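Local coordinates for isatin hydrolase (Ralstonia solanacearum, PDB 5NMP), which catalyses the hydrolysis of isatin, opening its five-membered lactam ring to give isatinate, in a manganese-dependent reaction, at residues Ala108-Ile113 with Ala241-Ala246; Leu149-Trp154 with Gly195-Asn200. All blocks are in the same frame, centred on the assembly; numbering follows the deposited sequence.

Contact 1 (Ala108-Ile113 with Ala241-Ala246); sequences APAVVI and AFILAA
With CG of Phe242 trans to the backbone N (chi1 -163°), its ring folds back along the partner strand and settles beside Pro109, CE1 of Phe242 lying 4.1 Å from CD of Pro109. The two side chains run alongside each other and point the same way. One face of the aromatic ring looks onto the backbone of Ala108, whose O sits above the plane toward the rim and whose N lies 3.8 Å from CZ of Phe242. On the other surface of the sheet, Ile243 turns CG1 next to its own N (chi1 -55°), which carries this branch to CB of Ala110. Alanine suits position 110, where its small methyl meets this branch of Ile243; the methyl of Ala108 lies on the same side of the sheet, next to Trp147.

The backbones pair as antiparallel strands. Ala108 and Ile243 form the hydrogen-bonded pair, with Ile243 N to Ala108 O at 2.7 Å and the return bond, from Ala108 N to Ile243 O, longer at 3.3 Å. Pro109 faces Phe242 in the non-hydrogen-bonded pair, where its lack of an N-H costs nothing toward this neighbour; its CA instead approaches Ala241 O. Ala110 N also donates to Ala241 O, 3.0 Å away. Beyond that the segments separate, their directions 123° apart, and a water takes over, accepting from Ala241 N at 3.0 Å and donating to Ala110 O at 2.8 Å.

The contact is a buried seam in the mixed central sheet. Strand 107-114 is flanked on its other edge by parallel strand 147-151, whose Trp147 and Leu149 touch Ala110. Helix 129-139 covers Val111 and Ile113 through Trp135, while Ala15 and Leu18 of the second subunit pack on Pro109 and Phe242, respectively, bringing this part of the sheet to the dimer interface.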
loop_
_atom_site.group_PDB
_atom_site.type_symbol
_atom_site.label_atom_id
_atom_site.label_comp_id
_atom_site.label_asym_id
_atom_site.label_seq_id
_atom_site.Cartn_x
_atom_site.Cartn_y
_atom_site.Cartn_z
ATOM N N ALA A 108 -8.251 -2.572 -9.732
ATOM C CA ALA A 108 -8.910 -2.260 -11.001
ATOM C C ALA A 108 -8.024 -2.569 -12.206
ATOM O O ALA A 108 -6.793 -2.523 -12.110
ATOM C CB ALA A 108 -9.332 -0.791 -11.028
ATOM N N PRO A 109 -8.653 -2.887 -13.351
ATOM C CA PRO A 109 -7.934 -3.067 -14.618
ATOM C C PRO A 109 -7.343 -1.752 -15.113
ATOM O O PRO A 109 -7.747 -0.686 -14.647
ATOM C CB PRO A 109 -9.022 -3.569 -15.577
ATOM C CG PRO A 109 -10.114 -4.072 -14.705
ATOM C CD PRO A 109 -10.083 -3.207 -13.484
ATOM N N ALA A 110 -6.402 -1.823 -16.049
ATOM C CA ALA A 110 -5.799 -0.613 -16.595
ATOM C C ALA A 110 -5.515 -0.724 -18.084
ATOM O O ALA A 110 -5.247 -1.811 -18.603
ATOM C CB ALA A 110 -4.520 -0.283 -15.855
ATOM N N VAL A 111 -5.588 0.415 -18.764
ATOM C CA VAL A 111 -5.096 0.528 -20.127
ATOM C C VAL A 111 -3.907 1.475 -20.119
ATOM O O VAL A 111 -3.832 2.379 -19.285
ATOM C CB VAL A 111 -6.175 1.036 -21.102
ATOM C CG1 VAL A 111 -7.347 0.072 -21.134
ATOM C CG2 VAL A 111 -6.636 2.435 -20.716
ATOM N N VAL A 112 -2.969 1.261 -21.032
ATOM C CA VAL A 112 -1.773 2.091 -21.081
ATOM C C VAL A 112 -1.674 2.834 -22.409
ATOM O O VAL A 112 -1.621 2.216 -23.471
ATOM C CB VAL A 112 -0.500 1.252 -20.864
ATOM C CG1 VAL A 112 0.733 2.135 -20.923
ATOM C CG2 VAL A 112 -0.571 0.516 -19.531
ATOM N N ILE A 113 -1.655 4.161 -22.341
ATOM C CA ILE A 113 -1.549 4.999 -23.533
ATOM C C ILE A 113 -0.119 5.492 -23.712
ATOM O O ILE A 113 0.358 6.310 -22.926
ATOM C CB ILE A 113 -2.492 6.223 -23.458
ATOM C CG1 ILE A 113 -3.871 5.820 -22.925
ATOM C CG2 ILE A 113 -2.594 6.909 -24.811
ATOM C CD1 ILE A 113 -4.589 4.805 -23.772
ATOM N N ALA A 241 -3.634 -5.534 -18.016
ATOM C CA ALA A 241 -2.950 -5.421 -16.735
ATOM C C ALA A 241 -3.941 -5.119 -15.617
ATOM O O ALA A 241 -4.988 -4.515 -15.847
ATOM C CB ALA A 241 -1.877 -4.352 -16.795
ATOM N N PHE A 242 -3.599 -5.543 -14.407
ATOM C CA PHE A 242 -4.460 -5.345 -13.248
ATOM C C PHE A 242 -3.694 -4.596 -12.161
ATOM O O PHE A 242 -2.594 -4.997 -11.781
ATOM C CB PHE A 242 -4.969 -6.691 -12.727
ATOM C CG PHE A 242 -6.159 -6.579 -11.823
ATOM C CD1 PHE A 242 -7.437 -6.531 -12.349
ATOM C CD2 PHE A 242 -6.000 -6.517 -10.448
ATOM C CE1 PHE A 242 -8.534 -6.423 -11.524
ATOM C CE2 PHE A 242 -7.095 -6.408 -9.614
ATOM C CZ PHE A 242 -8.364 -6.362 -10.153
ATOM N N ILE A 243 -4.268 -3.507 -11.662
ATOM C CA ILE A 243 -3.534 -2.634 -10.755
ATOM C C ILE A 243 -3.916 -2.802 -9.288
ATOM O O ILE A 243 -5.094 -2.780 -8.929
ATOM C CB ILE A 243 -3.726 -1.158 -11.135
ATOM C CG1 ILE A 243 -3.333 -0.931 -12.596
ATOM C CG2 ILE A 243 -2.914 -0.258 -10.213
ATOM C CD1 ILE A 243 -1.921 -1.349 -12.924
ATOM N N LEU A 244 -2.904 -2.974 -8.444
ATOM C CA LEU A 244 -3.090 -2.936 -7.001
ATOM C C LEU A 244 -2.635 -1.577 -6.482
ATOM O O LEU A 244 -1.440 -1.287 -6.446
ATOM C CB LEU A 244 -2.311 -4.062 -6.312
ATOM C CG LEU A 244 -2.461 -5.473 -6.889
ATOM C CD1 LEU A 244 -1.624 -6.468 -6.101
ATOM C CD2 LEU A 244 -3.920 -5.907 -6.922
ATOM N N ALA A 245 -3.589 -0.734 -6.097
ATOM C CA ALA A 245 -3.263 0.605 -5.619
ATOM C C ALA A 245 -4.071 0.963 -4.380
ATOM O O ALA A 245 -5.107 1.621 -4.472
ATOM C CB ALA A 245 -3.495 1.633 -6.718
ATOM N N ALA A 246 -3.587 0.532 -3.222
ATOM C CA ALA A 246 -4.259 0.805 -1.958
ATOM C C ALA A 246 -3.489 1.838 -1.135
ATOM O O ALA A 246 -2.338 1.608 -0.755
ATOM C CB ALA A 246 -4.438 -0.479 -1.168
HETATM O O HOH W 1 -2.832 -3.053 -19.467
#

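Contact 2 (Leu149-Trp154 with Gly195-Asn200); sequences LFRTDW and GVETIN
Glu197 drives its extended side chain into the turn that follows strand 147-151, and there the contact is tightest. OE1 of Glu197 accepts from Thr152 N at 2.9 Å and from Asp153 N at 3.0 Å, both approaching from one face of the carboxylate plane. A glutamate suits this place because it is long enough to reach successive amides, and Ser155 OG takes its other oxygen, OE2. Next to it, Thr198 sets its CG2 methyl over the face of the five-membered ring of Trp154, 3.4 Å from the centroid and nearly on the ring normal, a CH-pi contact. Trp154 CG stands opposite its own N (chi1 -161°), swinging the indole beneath that methyl, while NE1 of Trp154 is held by Phe164 O.

Earlier in the segments, Phe150 N donates to Gly195 O at 2.7 Å, the last rung of a parallel strand pair; Gly195, lacking a side chain, lets CD2 of Leu149 lie 3.9 Å from its CA. The chains then part, and the looser middle is bridged by a water that accepts from Glu197 N and bonds Thr152 OG1. The partly exposed flank belongs to Arg151, whose NE forms a salt bridge with Asp153 OD1 at 3.1 Å.

The side chain of Val196 is about 4 Å from that of Gln228, a manganese-binding residue not bound to the metal in this chain, and about 8 Å from the manganese ion, so the loop passes close to the site without a ligand from Val196. The two amides and the serine probably stabilise the buried carboxylate of Glu197, and Arg151 probably tempers its repulsion with Asp153, so polar bonds fasten turn to loop where strand pairing stops.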
loop_
_atom_site.group_PDB
_atom_site.type_symbol
_atom_site.label_atom_id
_atom_site.label_comp_id
_atom_site.label_asym_id
_atom_site.label_seq_id
_atom_site.Cartn_x
_atom_site.Cartn_y
_atom_site.Cartn_z
ATOM N N LEU A 149 -3.636 4.814 -17.819
ATOM C CA LEU A 149 -2.250 5.134 -17.491
ATOM C C LEU A 149 -1.556 5.831 -18.661
ATOM O O LEU A 149 -1.370 5.249 -19.732
ATOM C CB LEU A 149 -1.490 3.869 -17.081
ATOM C CG LEU A 149 -2.095 3.122 -15.885
ATOM C CD1 LEU A 149 -1.219 1.959 -15.455
ATOM C CD2 LEU A 149 -2.345 4.069 -14.717
ATOM N N PHE A 150 -1.189 7.088 -18.438
ATOM C CA PHE A 150 -0.564 7.934 -19.448
ATOM C C PHE A 150 0.954 7.751 -19.450
ATOM O O PHE A 150 1.657 8.368 -18.652
ATOM C CB PHE A 150 -0.933 9.399 -19.181
ATOM C CG PHE A 150 -0.547 10.348 -20.281
ATOM C CD1 PHE A 150 -0.347 9.900 -21.577
ATOM C CD2 PHE A 150 -0.387 11.701 -20.012
ATOM C CE1 PHE A 150 0.006 10.785 -22.585
ATOM C CE2 PHE A 150 -0.033 12.590 -21.014
ATOM C CZ PHE A 150 0.163 12.132 -22.304
ATOM N N ARG A 151 1.457 6.904 -20.343
ATOM C CA ARG A 151 2.898 6.668 -20.437
ATOM C C ARG A 151 3.609 7.756 -21.235
ATOM O O ARG A 151 3.273 8.010 -22.392
ATOM C CB ARG A 151 3.193 5.311 -21.071
ATOM C CG ARG A 151 4.678 5.074 -21.239
ATOM C CD ARG A 151 4.994 3.876 -22.105
ATOM N NE ARG A 151 6.423 3.831 -22.398
ATOM C CZ ARG A 151 6.969 3.108 -23.368
ATOM N NH1 ARG A 151 6.205 2.357 -24.152
ATOM N NH2 ARG A 151 8.282 3.141 -23.558
ATOM N N THR A 152 4.607 8.381 -20.616
ATOM C CA THR A 152 5.335 9.480 -21.239
ATOM C C THR A 152 6.850 9.328 -21.120
ATOM O O THR A 152 7.598 10.156 -21.638
ATOM C CB THR A 152 4.940 10.826 -20.615
ATOM O OG1 THR A 152 5.163 10.771 -19.201
ATOM C CG2 THR A 152 3.474 11.138 -20.884
ATOM N N ASP A 153 7.290 8.277 -20.429
ATOM C CA ASP A 153 8.707 8.055 -20.109
ATOM C C ASP A 153 9.303 9.200 -19.288
ATOM O O ASP A 153 10.521 9.353 -19.210
ATOM C CB ASP A 153 9.534 7.843 -21.386
ATOM C CG ASP A 153 9.501 6.405 -21.872
ATOM O OD1 ASP A 153 8.678 5.616 -21.359
ATOM O OD2 ASP A 153 10.296 6.064 -22.775
ATOM N N TRP A 154 8.437 9.988 -18.660
ATOM C CA TRP A 154 8.866 11.120 -17.845
ATOM C C TRP A 154 9.600 10.666 -16.585
ATOM O O TRP A 154 10.400 11.412 -16.019
ATOM C CB TRP A 154 7.660 11.980 -17.464
ATOM C CG TRP A 154 8.017 13.363 -17.031
ATOM C CD1 TRP A 154 8.281 13.784 -15.760
ATOM C CD2 TRP A 154 8.147 14.514 -17.871
ATOM N NE1 TRP A 154 8.570 15.129 -15.758
ATOM C CE2 TRP A 154 8.492 15.600 -17.043
ATOM C CE3 TRP A 154 8.003 14.732 -19.245
ATOM C CZ2 TRP A 154 8.698 16.887 -17.543
ATOM C CZ3 TRP A 154 8.206 16.010 -19.740
ATOM C CH2 TRP A 154 8.549 17.071 -18.891
ATOM N N GLY A 195 -3.726 8.065 -14.445
ATOM C CA GLY A 195 -2.406 7.862 -13.861
ATOM C C GLY A 195 -1.276 8.395 -14.725
ATOM O O GLY A 195 -1.263 8.191 -15.940
ATOM N N VAL A 196 -0.320 9.077 -14.102
ATOM C CA VAL A 196 0.765 9.721 -14.841
ATOM C C VAL A 196 2.152 9.411 -14.265
ATOM O O VAL A 196 2.273 8.832 -13.187
ATOM C CB VAL A 196 0.573 11.251 -14.876
ATOM C CG1 VAL A 196 -0.721 11.608 -15.587
ATOM C CG2 VAL A 196 0.580 11.819 -13.463
ATOM N N GLU A 197 3.194 9.800 -14.993
ATOM C CA GLU A 197 4.568 9.654 -14.517
ATOM C C GLU A 197 5.098 10.972 -13.959
ATOM O O GLU A 197 6.169 11.021 -13.357
ATOM C CB GLU A 197 5.486 9.172 -15.641
ATOM C CG GLU A 197 5.029 7.901 -16.331
ATOM C CD GLU A 197 6.046 7.387 -17.336
ATOM O OE1 GLU A 197 5.629 6.839 -18.375
ATOM O OE2 GLU A 197 7.263 7.527 -17.084
ATOM N N THR A 198 4.340 12.041 -14.173
ATOM C CA THR A 198 4.735 13.366 -13.714
ATOM C C THR A 198 4.239 13.639 -12.297
ATOM O O THR A 198 3.552 12.812 -11.701
ATOM C CB THR A 198 4.201 14.469 -14.653
ATOM O OG1 THR A 198 2.804 14.260 -14.888
ATOM C CG2 THR A 198 4.934 14.445 -15.981
ATOM N N ILE A 199 4.593 14.807 -11.772
ATOM C CA ILE A 199 4.181 15.224 -10.437
ATOM C C ILE A 199 2.783 15.851 -10.479
ATOM O O ILE A 199 2.260 16.309 -9.464
ATOM C CB ILE A 199 5.199 16.227 -9.832
ATOM C CG1 ILE A 199 5.066 16.322 -8.308
ATOM C CG2 ILE A 199 5.031 17.598 -10.465
ATOM C CD1 ILE A 199 5.263 15.021 -7.584
ATOM N N ASN A 200 2.174 15.863 -11.659
ATOM C CA ASN A 200 0.838 16.431 -11.827
ATOM C C ASN A 200 0.047 15.657 -12.884
ATOM O O ASN A 200 0.578 15.349 -13.950
ATOM C CB ASN A 200 0.941 17.912 -12.207
ATOM C CG ASN A 200 -0.379 18.659 -12.063
ATOM O OD1 ASN A 200 -1.447 18.054 -11.967
ATOM N ND2 ASN A 200 -0.307 19.987 -12.062
HETATM O O HOH W 2 2.827 10.303 -17.723
#

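From the N terminus, the chain first reaches segment 108-113, then 149-154, then 195-200, and comes back to 241-246. Contact 2 therefore closes a loop of 40 intervening residues that is nested wholly within the 127-residue loop closed by contact 1; the two do not cross. Strands 107-114 and 147-151 are parallel neighbours, and the contacts meet there: Ile113 N lies 2.8 Å from Leu149 O, probably hydrogen-bonded, and Val112 packs against Leu149. One continuous sheet thus passes from strand 239-244 through contact 1, by way of these neighbours, to strand 193-195, tying the dimer-facing side to the loop beside the manganese site.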